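Local structure of L-asparaginase 1 (Escherichia coli, 6NXC) at residues E60-M66 with L152-Y157; P85-Q89 with H225-P229; N196-L200 with L210-P214; G316-M320 with G352-P356. The protein catalyses the hydrolysis of L-asparagine to L-aspartate and ammonium as a homotetramer that is allosterically activated by a second L-asparagine. The protein carries 1 engineered substitution. All blocks are in the same frame, centred on the assembly; numbering follows the deposited sequence.

Contact 1 of 4, residues E60-M66 with L152-Y157. With EDO (1,2-ethanediol), chain P.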
loop_
_atom_site.group_PDB
_atom_site.type_symbol
_atom_site.label_atom_id
_atom_site.label_comp_id
_atom_site.label_asym_id
_atom_site.label_seq_id
_atom_site.Cartn_x
_atom_site.Cartn_y
_atom_site.Cartn_z
ATOM N N GLU B 60 -10.261 -22.525 21.130
ATOM C CA GLU B 60 -8.961 -21.875 20.909
ATOM C C GLU B 60 -8.602 -21.047 22.154
ATOM O O GLU B 60 -7.397 -21.016 22.516
ATOM C CB GLU B 60 -9.037 -21.071 19.592
ATOM C CG GLU B 60 -9.979 -19.858 19.693
ATOM C CD GLU B 60 -10.366 -19.100 18.411
ATOM O OE1 GLU B 60 -11.517 -18.575 18.324
ATOM O OE2 GLU B 60 -9.495 -18.968 17.526
ATOM N N PHE B 61 -9.562 -20.425 22.831
ATOM C CA PHE B 61 -9.349 -19.564 24.000
ATOM C C PHE B 61 -8.906 -20.339 25.254
ATOM O O PHE B 61 -8.374 -19.677 26.147
ATOM C CB PHE B 61 -10.610 -18.763 24.258
ATOM C CG PHE B 61 -10.813 -17.643 23.272
ATOM C CD1 PHE B 61 -10.202 -16.419 23.480
ATOM C CD2 PHE B 61 -11.592 -17.791 22.129
ATOM C CE1 PHE B 61 -10.306 -15.407 22.575
ATOM C CE2 PHE B 61 -11.647 -16.778 21.191
ATOM C CZ PHE B 61 -11.066 -15.563 21.471
ATOM N N HIS B 62 -8.960 -21.679 25.242
ATOM C CA HIS B 62 -8.660 -22.511 26.432
ATOM C C HIS B 62 -7.451 -23.407 26.257
ATOM O O HIS B 62 -7.314 -24.264 27.138
ATOM C CB HIS B 62 -9.958 -23.245 26.803
ATOM C CG HIS B 62 -11.088 -22.291 26.882
ATOM N ND1 HIS B 62 -11.317 -21.584 27.965
ATOM C CD2 HIS B 62 -12.051 -21.968 25.997
ATOM C CE1 HIS B 62 -12.285 -20.722 27.733
ATOM N NE2 HIS B 62 -12.782 -20.986 26.558
ATOM N N ARG B 63 -6.641 -23.212 25.210
ATOM C CA ARG B 63 -5.439 -24.033 24.889
ATOM C C ARG B 63 -4.362 -23.763 25.933
ATOM O O ARG B 63 -4.298 -22.686 26.510
ATOM C CB ARG B 63 -4.906 -23.746 23.491
ATOM C CG ARG B 63 -5.799 -24.284 22.370
ATOM C CD ARG B 63 -5.113 -24.333 21.021
ATOM N NE ARG B 63 -3.940 -25.196 21.055
ATOM C CZ ARG B 63 -3.063 -25.328 20.068
ATOM N NH1 ARG B 63 -3.242 -24.670 18.944
ATOM N NH2 ARG B 63 -2.015 -26.123 20.202
ATOM N N PRO B 64 -3.475 -24.744 26.206
ATOM C CA PRO B 64 -2.385 -24.581 27.163
ATOM C C PRO B 64 -1.507 -23.358 26.873
ATOM O O PRO B 64 -1.048 -22.686 27.813
ATOM C CB PRO B 64 -1.523 -25.869 27.014
ATOM C CG PRO B 64 -2.378 -26.869 26.290
ATOM C CD PRO B 64 -3.534 -26.107 25.652
ATOM N N GLU B 65 -1.378 -23.005 25.611
ATOM C CA GLU B 65 -0.469 -21.901 25.185
ATOM C C GLU B 65 -1.075 -20.512 25.456
ATOM O O GLU B 65 -0.438 -19.488 25.126
ATOM C CB GLU B 65 -0.089 -22.087 23.718
ATOM C CG GLU B 65 0.526 -23.469 23.458
ATOM C CD GLU B 65 -0.432 -24.672 23.422
ATOM O OE1 GLU B 65 -1.617 -24.528 23.019
ATOM O OE2 GLU B 65 0.014 -25.780 23.821
ATOM N N MET B 66 -2.339 -20.485 25.738
ATOM C CA MET B 66 -3.072 -19.208 25.965
ATOM C C MET B 66 -2.972 -18.821 27.429
ATOM O O MET B 66 -2.941 -19.726 28.299
ATOM C CB MET B 66 -4.539 -19.283 25.572
ATOM C CG MET B 66 -4.753 -19.286 24.119
ATOM S SD MET B 66 -4.500 -17.645 23.349
ATOM C CE MET B 66 -5.907 -16.775 23.978
ATOM N N LEU B 152 -9.466 -10.652 19.437
ATOM C CA LEU B 152 -9.395 -10.837 20.916
ATOM C C LEU B 152 -8.323 -11.864 21.239
ATOM O O LEU B 152 -7.510 -11.687 22.219
ATOM C CB LEU B 152 -10.764 -11.171 21.527
ATOM C CG LEU B 152 -10.755 -11.471 23.048
ATOM C CD1 LEU B 152 -10.234 -10.326 23.932
ATOM C CD2 LEU B 152 -12.161 -11.872 23.494
ATOM N N LEU B 153 -8.338 -12.962 20.536
ATOM C CA LEU B 153 -7.285 -14.010 20.772
ATOM C C LEU B 153 -5.888 -13.417 20.623
ATOM O O LEU B 153 -5.036 -13.686 21.441
ATOM C CB LEU B 153 -7.473 -15.145 19.799
ATOM C CG LEU B 153 -6.647 -16.341 20.201
ATOM C CD1 LEU B 153 -7.512 -17.486 20.620
ATOM C CD2 LEU B 153 -5.728 -16.725 19.068
ATOM N N ASN B 154 -5.647 -12.653 19.559
ATOM C CA ASN B 154 -4.314 -12.006 19.372
ATOM C C ASN B 154 -3.987 -11.035 20.487
ATOM O O ASN B 154 -2.846 -11.001 21.002
ATOM C CB ASN B 154 -4.324 -11.272 18.049
ATOM C CG ASN B 154 -4.132 -12.183 16.832
ATOM O OD1 ASN B 154 -4.745 -11.991 15.762
ATOM N ND2 ASN B 154 -3.328 -13.196 16.960
ATOM N N ALA B 155 -4.956 -10.209 20.883
ATOM C CA ALA B 155 -4.736 -9.244 21.988
ATOM C C ALA B 155 -4.342 -9.993 23.264
ATOM O O ALA B 155 -3.409 -9.524 23.955
ATOM C CB ALA B 155 -6.001 -8.439 22.211
ATOM N N LEU B 156 -5.053 -11.072 23.623
ATOM C CA LEU B 156 -4.739 -11.809 24.823
ATOM C C LEU B 156 -3.342 -12.387 24.738
ATOM O O LEU B 156 -2.536 -12.290 25.715
ATOM C CB LEU B 156 -5.714 -12.962 25.042
ATOM C CG LEU B 156 -7.072 -12.512 25.539
ATOM C CD1 LEU B 156 -8.107 -13.612 25.471
ATOM C CD2 LEU B 156 -7.042 -11.964 26.937
ATOM N N TYR B 157 -3.023 -12.954 23.572
ATOM C CA TYR B 157 -1.700 -13.591 23.336
ATOM C C TYR B 157 -0.546 -12.575 23.324
ATOM O O TYR B 157 0.458 -12.777 24.018
ATOM C CB TYR B 157 -1.672 -14.385 22.035
ATOM C CG TYR B 157 -0.400 -15.201 21.955
ATOM C CD1 TYR B 157 -0.281 -16.400 22.623
ATOM C CD2 TYR B 157 0.667 -14.755 21.189
ATOM C CE1 TYR B 157 0.875 -17.165 22.490
ATOM C CE2 TYR B 157 1.840 -15.502 21.087
ATOM C CZ TYR B 157 1.947 -16.701 21.748
ATOM O OH TYR B 157 3.102 -17.452 21.678
HETATM C C1 EDO P . 2.647 -21.303 29.198
HETATM O O1 EDO P . 2.923 -19.934 29.507
HETATM C C2 EDO P . 1.468 -21.469 28.349
HETATM O O2 EDO P . 0.467 -20.501 28.586
#

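Contact 2 of 4, residues P85-Q89 with H225-P229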
loop_
_atom_site.group_PDB
_atom_site.type_symbol
_atom_site.label_atom_id
_atom_site.label_comp_id
_atom_site.label_asym_id
_atom_site.label_seq_id
_atom_site.Cartn_x
_atom_site.Cartn_y
_atom_site.Cartn_z
ATOM N N PRO B 85 -16.023 11.621 28.076
ATOM C CA PRO B 85 -14.784 11.564 28.871
ATOM C C PRO B 85 -14.961 10.889 30.220
ATOM O O PRO B 85 -14.024 10.286 30.652
ATOM C CB PRO B 85 -14.373 13.063 28.972
ATOM C CG PRO B 85 -14.975 13.682 27.756
ATOM C CD PRO B 85 -16.286 12.994 27.602
ATOM N N GLU B 86 -16.192 10.913 30.801
ATOM C CA GLU B 86 -16.485 10.202 32.066
ATOM C C GLU B 86 -16.271 8.699 31.868
ATOM O O GLU B 86 -15.761 8.012 32.783
ATOM C CB GLU B 86 -17.896 10.494 32.542
ATOM C CG GLU B 86 -18.026 11.943 33.023
ATOM C CD GLU B 86 -18.631 12.895 32.004
ATOM O OE1 GLU B 86 -18.331 12.797 30.731
ATOM O OE2 GLU B 86 -19.429 13.740 32.452
ATOM N N ASP B 87 -16.574 8.205 30.687
ATOM C CA ASP B 87 -16.281 6.772 30.361
ATOM C C ASP B 87 -14.776 6.462 30.369
ATOM O O ASP B 87 -14.410 5.321 30.745
ATOM C CB ASP B 87 -16.995 6.369 29.070
ATOM C CG ASP B 87 -18.511 6.575 29.194
ATOM O OD1 ASP B 87 -19.125 6.060 30.234
ATOM O OD2 ASP B 87 -19.057 7.345 28.350
ATOM N N TRP B 88 -13.901 7.364 29.872
ATOM C CA TRP B 88 -12.481 7.091 29.842
ATOM C C TRP B 88 -12.032 6.932 31.324
ATOM O O TRP B 88 -11.232 6.053 31.672
ATOM C CB TRP B 88 -11.733 8.279 29.193
ATOM C CG TRP B 88 -12.117 8.599 27.786
ATOM C CD1 TRP B 88 -12.681 7.789 26.845
ATOM C CD2 TRP B 88 -12.027 9.906 27.192
ATOM N NE1 TRP B 88 -12.883 8.501 25.685
ATOM C CE2 TRP B 88 -12.551 9.797 25.881
ATOM C CE3 TRP B 88 -11.476 11.115 27.620
ATOM C CZ2 TRP B 88 -12.483 10.863 25.006
ATOM C CZ3 TRP B 88 -11.478 12.194 26.769
ATOM C CH2 TRP B 88 -12.022 12.059 25.499
ATOM N N GLN B 89 -12.499 7.857 32.151
ATOM C CA GLN B 89 -12.219 7.820 33.619
ATOM C C GLN B 89 -12.670 6.506 34.253
ATOM O O GLN B 89 -11.919 5.880 35.073
ATOM C CB GLN B 89 -12.893 9.045 34.310
ATOM C CG GLN B 89 -12.517 9.122 35.778
ATOM C CD GLN B 89 -11.141 9.659 36.056
ATOM O OE1 GLN B 89 -10.608 10.422 35.293
ATOM N NE2 GLN B 89 -10.553 9.293 37.210
ATOM N N HIS B 225 -4.194 9.946 36.425
ATOM C CA HIS B 225 -4.474 11.397 36.397
ATOM C C HIS B 225 -5.929 11.512 36.011
ATOM O O HIS B 225 -6.417 10.795 35.117
ATOM C CB HIS B 225 -3.644 12.134 35.367
ATOM C CG HIS B 225 -2.219 12.217 35.768
ATOM N ND1 HIS B 225 -1.750 13.119 36.690
ATOM C CD2 HIS B 225 -1.141 11.533 35.317
ATOM C CE1 HIS B 225 -0.446 12.912 36.875
ATOM N NE2 HIS B 225 -0.046 11.965 36.023
ATOM N N PRO B 226 -6.702 12.374 36.714
ATOM C CA PRO B 226 -8.106 12.541 36.337
ATOM C C PRO B 226 -8.240 13.127 34.937
ATOM O O PRO B 226 -7.498 13.924 34.528
ATOM C CB PRO B 226 -8.626 13.539 37.432
ATOM C CG PRO B 226 -7.369 14.378 37.702
ATOM C CD PRO B 226 -6.241 13.326 37.726
ATOM N N ILE B 227 -9.310 12.744 34.236
ATOM C CA ILE B 227 -9.723 13.434 32.994
ATOM C C ILE B 227 -11.176 13.751 33.240
ATOM O O ILE B 227 -12.020 12.836 33.603
ATOM C CB ILE B 227 -9.544 12.739 31.628
ATOM C CG1 ILE B 227 -8.165 12.792 31.001
ATOM C CG2 ILE B 227 -10.458 13.418 30.589
ATOM C CD1 ILE B 227 -8.114 12.193 29.572
ATOM N N THR B 228 -11.494 15.035 33.164
ATOM C CA THR B 228 -12.874 15.504 33.338
ATOM C C THR B 228 -13.408 16.021 32.001
ATOM O O THR B 228 -12.619 16.412 31.099
ATOM C CB THR B 228 -12.995 16.582 34.429
ATOM O OG1 THR B 228 -12.268 17.702 33.942
ATOM C CG2 THR B 228 -12.433 16.238 35.783
ATOM N N PRO B 229 -14.743 16.142 31.895
ATOM C CA PRO B 229 -15.350 16.945 30.827
ATOM C C PRO B 229 -14.817 18.383 30.788
ATOM O O PRO B 229 -14.507 19.049 31.781
ATOM C CB PRO B 229 -16.840 16.932 31.074
ATOM C CG PRO B 229 -17.069 15.950 32.140
ATOM C CD PRO B 229 -15.766 15.732 32.877
#

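Contact 3 of 4, residues N196-L200 with L210-P214. With EDO (1,2-ethanediol), chain Q.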
loop_
_atom_site.group_PDB
_atom_site.type_symbol
_atom_site.label_atom_id
_atom_site.label_comp_id
_atom_site.label_asym_id
_atom_site.label_seq_id
_atom_site.Cartn_x
_atom_site.Cartn_y
_atom_site.Cartn_z
ATOM N N ASN B 196 1.140 8.414 11.141
ATOM C CA ASN B 196 2.439 9.090 11.307
ATOM C C ASN B 196 3.394 8.240 12.132
ATOM O O ASN B 196 4.453 8.699 12.454
ATOM C CB ASN B 196 2.225 10.429 11.977
ATOM C CG ASN B 196 1.544 11.394 11.072
ATOM O OD1 ASN B 196 1.908 11.569 9.901
ATOM N ND2 ASN B 196 0.505 11.961 11.590
ATOM N N LEU B 197 3.074 6.997 12.445
ATOM C CA LEU B 197 4.086 6.100 13.080
ATOM C C LEU B 197 3.875 4.683 12.570
ATOM O O LEU B 197 2.763 4.217 12.505
ATOM C CB LEU B 197 3.829 6.159 14.604
ATOM C CG LEU B 197 4.885 5.506 15.468
ATOM C CD1 LEU B 197 6.126 6.347 15.479
ATOM C CD2 LEU B 197 4.394 5.120 16.890
ATOM N N PRO B 198 4.929 3.869 12.362
ATOM C CA PRO B 198 4.695 2.480 12.015
ATOM C C PRO B 198 4.160 1.695 13.234
ATOM O O PRO B 198 4.137 2.168 14.355
ATOM C CB PRO B 198 6.105 1.945 11.684
ATOM C CG PRO B 198 6.879 3.259 11.315
ATOM C CD PRO B 198 6.366 4.276 12.357
ATOM N N PRO B 199 3.557 0.548 12.948
ATOM C CA PRO B 199 3.006 -0.330 13.962
ATOM C C PRO B 199 4.113 -0.798 14.853
ATOM O O PRO B 199 5.310 -0.707 14.522
ATOM C CB PRO B 199 2.416 -1.528 13.247
ATOM C CG PRO B 199 2.655 -1.304 11.800
ATOM C CD PRO B 199 3.472 -0.032 11.591
ATOM N N LEU B 200 3.776 -1.158 16.058
ATOM C CA LEU B 200 4.764 -1.654 17.027
ATOM C C LEU B 200 5.059 -3.158 16.715
ATOM O O LEU B 200 6.157 -3.635 17.026
ATOM C CB LEU B 200 4.257 -1.451 18.454
ATOM C CG LEU B 200 3.973 -0.006 18.842
ATOM C CD1 LEU B 200 3.322 0.062 20.175
ATOM C CD2 LEU B 200 5.206 0.861 18.809
ATOM N N LEU B 210 8.684 -4.278 15.414
ATOM C CA LEU B 210 9.258 -3.252 14.538
ATOM C C LEU B 210 10.163 -2.366 15.376
ATOM O O LEU B 210 10.074 -2.392 16.608
ATOM C CB LEU B 210 8.173 -2.415 13.856
ATOM C CG LEU B 210 7.571 -3.086 12.632
ATOM C CD1 LEU B 210 6.507 -4.069 13.082
ATOM C CD2 LEU B 210 6.978 -2.040 11.688
ATOM N N ASN B 211 11.020 -1.634 14.680
ATOM C CA ASN B 211 12.097 -0.835 15.312
ATOM C C ASN B 211 11.550 0.446 15.960
ATOM O O ASN B 211 12.302 1.366 16.153
ATOM C CB ASN B 211 13.200 -0.551 14.294
ATOM C CG ASN B 211 14.493 -0.415 15.041
ATOM O OD1 ASN B 211 14.619 -0.998 16.119
ATOM N ND2 ASN B 211 15.385 0.436 14.570
ATOM N N THR B 212 10.301 0.473 16.402
ATOM C CA THR B 212 9.596 1.737 16.730
ATOM C C THR B 212 10.167 2.218 18.055
ATOM O O THR B 212 10.119 1.484 19.044
ATOM C CB THR B 212 8.092 1.491 16.692
ATOM O OG1 THR B 212 7.789 0.833 15.451
ATOM C CG2 THR B 212 7.331 2.795 16.744
ATOM N N PRO B 213 10.730 3.442 18.135
ATOM C CA PRO B 213 11.431 3.873 19.328
ATOM C C PRO B 213 10.471 4.127 20.479
ATOM O O PRO B 213 9.302 4.431 20.267
ATOM C CB PRO B 213 12.037 5.232 18.955
ATOM C CG PRO B 213 11.882 5.327 17.490
ATOM C CD PRO B 213 10.621 4.552 17.174
ATOM N N PRO B 214 10.981 4.112 21.724
ATOM C CA PRO B 214 10.111 4.053 22.897
ATOM C C PRO B 214 9.512 5.435 23.228
ATOM O O PRO B 214 10.065 6.518 22.907
ATOM C CB PRO B 214 11.094 3.544 23.972
ATOM C CG PRO B 214 12.399 4.244 23.603
ATOM C CD PRO B 214 12.411 4.243 22.083
HETATM C C1 EDO Q . -2.062 14.265 11.524
HETATM O O1 EDO Q . -1.183 13.796 10.584
HETATM C C2 EDO Q . -2.701 13.130 12.041
HETATM O O2 EDO Q . -3.570 12.541 11.220
HETATM O O HOH W 1 8.420 -3.180 18.391
#

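Contact 4 of 4, residues G316-M320 with G352-P356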
loop_
_atom_site.group_PDB
_atom_site.type_symbol
_atom_site.label_atom_id
_atom_site.label_comp_id
_atom_site.label_asym_id
_atom_site.label_seq_id
_atom_site.Cartn_x
_atom_site.Cartn_y
_atom_site.Cartn_z
ATOM N N GLY B 316 1.211 25.028 17.501
ATOM C CA GLY B 316 1.334 23.999 16.461
ATOM C C GLY B 316 1.181 22.614 17.103
ATOM O O GLY B 316 1.837 22.346 18.126
ATOM N N GLY B 317 0.320 21.755 16.584
ATOM C CA GLY B 317 0.191 20.406 17.107
ATOM C C GLY B 317 1.016 19.350 16.378
ATOM O O GLY B 317 0.728 18.099 16.565
ATOM N N ALA B 318 2.078 19.726 15.669
ATOM C CA ALA B 318 3.020 18.784 15.055
ATOM C C ALA B 318 2.184 17.772 14.242
ATOM O O ALA B 318 1.335 18.237 13.410
ATOM C CB ALA B 318 3.958 18.193 16.112
ATOM N N ASP B 319 2.448 16.481 14.390
ATOM C CA ASP B 319 1.766 15.412 13.593
ATOM C C ASP B 319 0.715 14.714 14.485
ATOM O O ASP B 319 0.393 13.604 14.166
ATOM C CB ASP B 319 2.813 14.431 13.094
ATOM C CG ASP B 319 3.721 13.789 14.135
ATOM O OD1 ASP B 319 3.929 14.363 15.270
ATOM O OD2 ASP B 319 4.389 12.782 13.745
ATOM N N MET B 320 0.174 15.347 15.543
ATOM C CA MET B 320 -0.878 14.683 16.347
ATOM C C MET B 320 -2.151 14.480 15.545
ATOM O O MET B 320 -2.592 15.379 14.788
ATOM C CB MET B 320 -1.210 15.459 17.615
ATOM C CG MET B 320 -0.073 15.441 18.549
ATOM S SD MET B 320 -0.553 16.121 20.238
ATOM C CE MET B 320 -0.772 17.840 19.827
ATOM N N GLY B 352 4.466 9.694 23.455
ATOM C CA GLY B 352 4.687 9.071 22.142
ATOM C C GLY B 352 3.708 9.511 21.074
ATOM O O GLY B 352 3.790 8.942 20.003
ATOM N N GLU B 353 2.941 10.536 21.354
ATOM C CA GLU B 353 1.845 11.024 20.485
ATOM C C GLU B 353 2.327 11.929 19.388
ATOM O O GLU B 353 1.588 12.138 18.403
ATOM C CB GLU B 353 0.745 11.773 21.235
ATOM C CG GLU B 353 1.120 13.111 21.737
ATOM C CD GLU B 353 1.924 13.094 23.038
ATOM O OE1 GLU B 353 2.151 14.259 23.532
ATOM O OE2 GLU B 353 2.312 11.995 23.543
ATOM N N LEU B 354 3.527 12.436 19.487
ATOM C CA LEU B 354 4.003 13.389 18.490
ATOM C C LEU B 354 5.525 13.244 18.310
ATOM O O LEU B 354 6.222 12.703 19.228
ATOM C CB LEU B 354 3.525 14.786 18.863
ATOM C CG LEU B 354 4.235 15.688 19.850
ATOM C CD1 LEU B 354 5.691 16.116 19.435
ATOM C CD2 LEU B 354 3.476 17.005 19.914
ATOM N N THR B 355 5.979 13.613 17.135
ATOM C CA THR B 355 7.394 13.444 16.733
ATOM C C THR B 355 8.103 14.805 16.950
ATOM O O THR B 355 7.767 15.811 16.320
ATOM C CB THR B 355 7.476 13.083 15.238
ATOM O OG1 THR B 355 6.603 11.956 14.981
ATOM C CG2 THR B 355 8.910 12.810 14.866
ATOM N N PRO B 356 9.061 14.888 17.873
ATOM C CA PRO B 356 9.712 16.174 18.115
ATOM C C PRO B 356 10.547 16.655 16.913
ATOM O O PRO B 356 10.991 15.822 16.231
ATOM C CB PRO B 356 10.615 15.866 19.315
ATOM C CG PRO B 356 10.007 14.631 19.965
ATOM C CD PRO B 356 9.472 13.811 18.814
#

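Contact 1 of 4, residues E60-M66 with L152-Y157
Phe-61, Met-66 and Glu-60 close round Leu-153, joining the loop between helix 50-56 and strand 68-78 to helix 148-161 in the N-terminal alpha/beta domain. Leu-153 CG lies anti to the backbone N (chi1 -167°), which carries the branch off the helix toward the loop. There CD1 sits almost exactly over the Phe-61 ring, 3.9 Å from the ring centroid and 7° off the ring normal, a CH-pi contact made face-on. The same ring offers its edge to the next helical turn, where Phe-61 CD1 meets Leu-156 CD1 at 4.0 Å, the two side chains standing roughly at right angles. Met-66 arrives from another direction. Its unbranched chain, bent at chi2 and chi3, curls back until its CE lies 3.8 Å from Leu-153 CD1 and 4.0 Å from Leu-156 CB, a turn that a flexible thioether makes easily. Glu-60 touches mainly through its aliphatic part, CG lying 3.5 Å from Leu-153 CD1, while OE2 makes a weak hydrogen bond to Gln-149 of the second subunit. Tyr-157 turns its ring edge, in plane, to the carbonyl of Glu-65, with CE1 3.8 Å from that O. Leu-144 of the second subunit packs on both Met-66 and Tyr-157. Leu-152 and Leu-156 also pack against Val-106 of strand 104-108. The union is largely apolar, without a hydrogen bond between the segments, and polar groups find partners elsewhere: Arg-63 NE with Glu-65 OE1, Met-66 O with Lys-23. The fit therefore rests on burial and shape, not on directed bonds.

Contact 2 of 4, residues P85-Q89 with H225-P229
Gln-89, on helix 85-98, reaches across to Ile-227 in the extended segment that leads from the N-terminal alpha/beta domain into strand 232-236, the first strand of the parallel sheet of the C-terminal domain. The contact thus ties a helix of one domain to the connection between the two. From CB, which lies 4.0 Å from Ile-227 O, the chain leaves with CG anti to the backbone N (chi1 -174°), then bends at chi2 (77°) so that the C=O points almost directly at the N-H of Ile-227. CD lies 4.0 Å from Ile-227 N. At the tip the two ends divide the work: OE1 accepts the N-H of Ile-227 at 2.9 Å and 171°, and NE2 donates within its own helix to Glu-93. OE1 is also 3.3 Å from Ile-227 O, an approach of two acceptors and not a bond. A glutamine suits the place because it can serve a backbone N-H and a carboxylate at once.

Beside this polar grip lies an apolar one. Trp-88 presents the edge of its indole in plane to Ile-227, CE3 standing 3.9 Å from CG2, and the ring also meets His-330 of helix 322-333 edge-to-face. Pro-85 packs its CB against Ile-227 CG2 at 4.3 Å. Pro-239 of the third subunit rests on Trp-88, which therefore also lies at a subunit boundary. At the solvent-facing end the Glu-86 side chain crosses the Pro-229 ring at about a right angle; its OE1 is hydrogen-bonded to Thr-84, and OE2 comes to 3.2 Å from Pro-229 CG.

Contact 3 of 4, residues N196-L200 with L210-P214
Pro-199 O and Leu-200 O both accept their partners from well above the carbonyl plane, 38° and 46° out of it and not on a lone pair. Leu-210 N donates to Leu-200 O over 3.1 Å, and the N-H itself points almost straight at the oxygen. A water adds a second bond to the same oxygen at 2.7 Å and also donates to Leu-210 O, linking the two segments. Thr-212 supplies the other link, its OG1 bonded to Pro-199 O at 3.1 Å. With chi1 -50° Thr-212 holds OG1 beside its backbone N and CG2 anti to it, so one small branched residue has a polar and an apolar arm. The methyl CG2 nestles 3.5 Å from Leu-200 CD2, with Leu-197 CD2 next to it at 3.7 Å. Leu-210 CD2 touches Pro-199 CD at 4.0 Å; prolines fit here because the run 198-199 is extended and offers no N-H to satisfy. The contact closes the open end of the hairpin of strands 201-203 and 207-209, at the margin of the mixed sheet, with strand 174-177 on the inner flank, where Leu-197 packs on Arg-177 and Leu-200 bonds to the backbone of Leu-175.

Contact 4 of 4, residues G316-M320 with G352-P356
A type II' turn from Gly-317 to Met-320, closed by Met-320 N bonding to Gly-317 O at 3.0 Å, swings Asp-319 out to meet Thr-355 near the C-terminus of the chain. The second turn position, Ala-318, has a positive phi (51°) of the kind glycine adopts most easily; its methyl rests 4.0 Å from Leu-354 CD2. With CG held between its backbone N and carbonyl carbon, chi1 55°, Asp-319 brings both carboxylate oxygens to Thr-355. OD1 takes the backbone N-H at 2.9 Å and OD2 the hydroxyl OG1 at 2.7 Å, each through its syn lone pair, a two-pronged grip that fixes the rotation of the carboxylate. The short aspartate side chain lets both oxygens face Thr-355, and threonine is apt since it donates from both main chain and side chain.

On the inner side Met-320 CG lies 3.7 Å from Leu-354 CB, and its SD runs alongside Glu-353, which it meets at CG (3.8 Å). The Glu-353 carboxylate is engaged elsewhere, with Arg-351 N and in a salt bridge to Lys-328 of helix 322-333. Arg-180 makes a salt bridge with Asp-319 OD2 and also bonds to Thr-355 OG1 and Gly-352 O. The Asp-319 side chain is about 7 Å from that of Thr-291, which binds the allosteric asparagine. Buried among these donors, the Asp-319 carboxylate probably stays ionised, and its charge would help to hold the C-terminal tail to the turn that precedes helix 322-333.

Contacts 1 and 4 are the more buried, contacts 2 and 3 only partly so, yet the two buried ones differ: contact 1 is largely apolar, without a hydrogen bond between its segments, and backs onto a neighbouring subunit, whereas contact 4 is held by a carboxylate and touches no other chain. Contact 2 mixes one amide-to-backbone bond with a tryptophan edge, and shares helix 322-333 with contact 4. Contact 3, nested in the sequence loop that contact 2 closes, combines bonds to backbone carbonyls, one with a bridging water, with leucine, proline and threonine packing. Contacts 3 and 4 meet where Asn-196 packs on Asp-319; contacts 1 and 4, with centres about 35 Å apart, stand on opposite sides of the chain's centre.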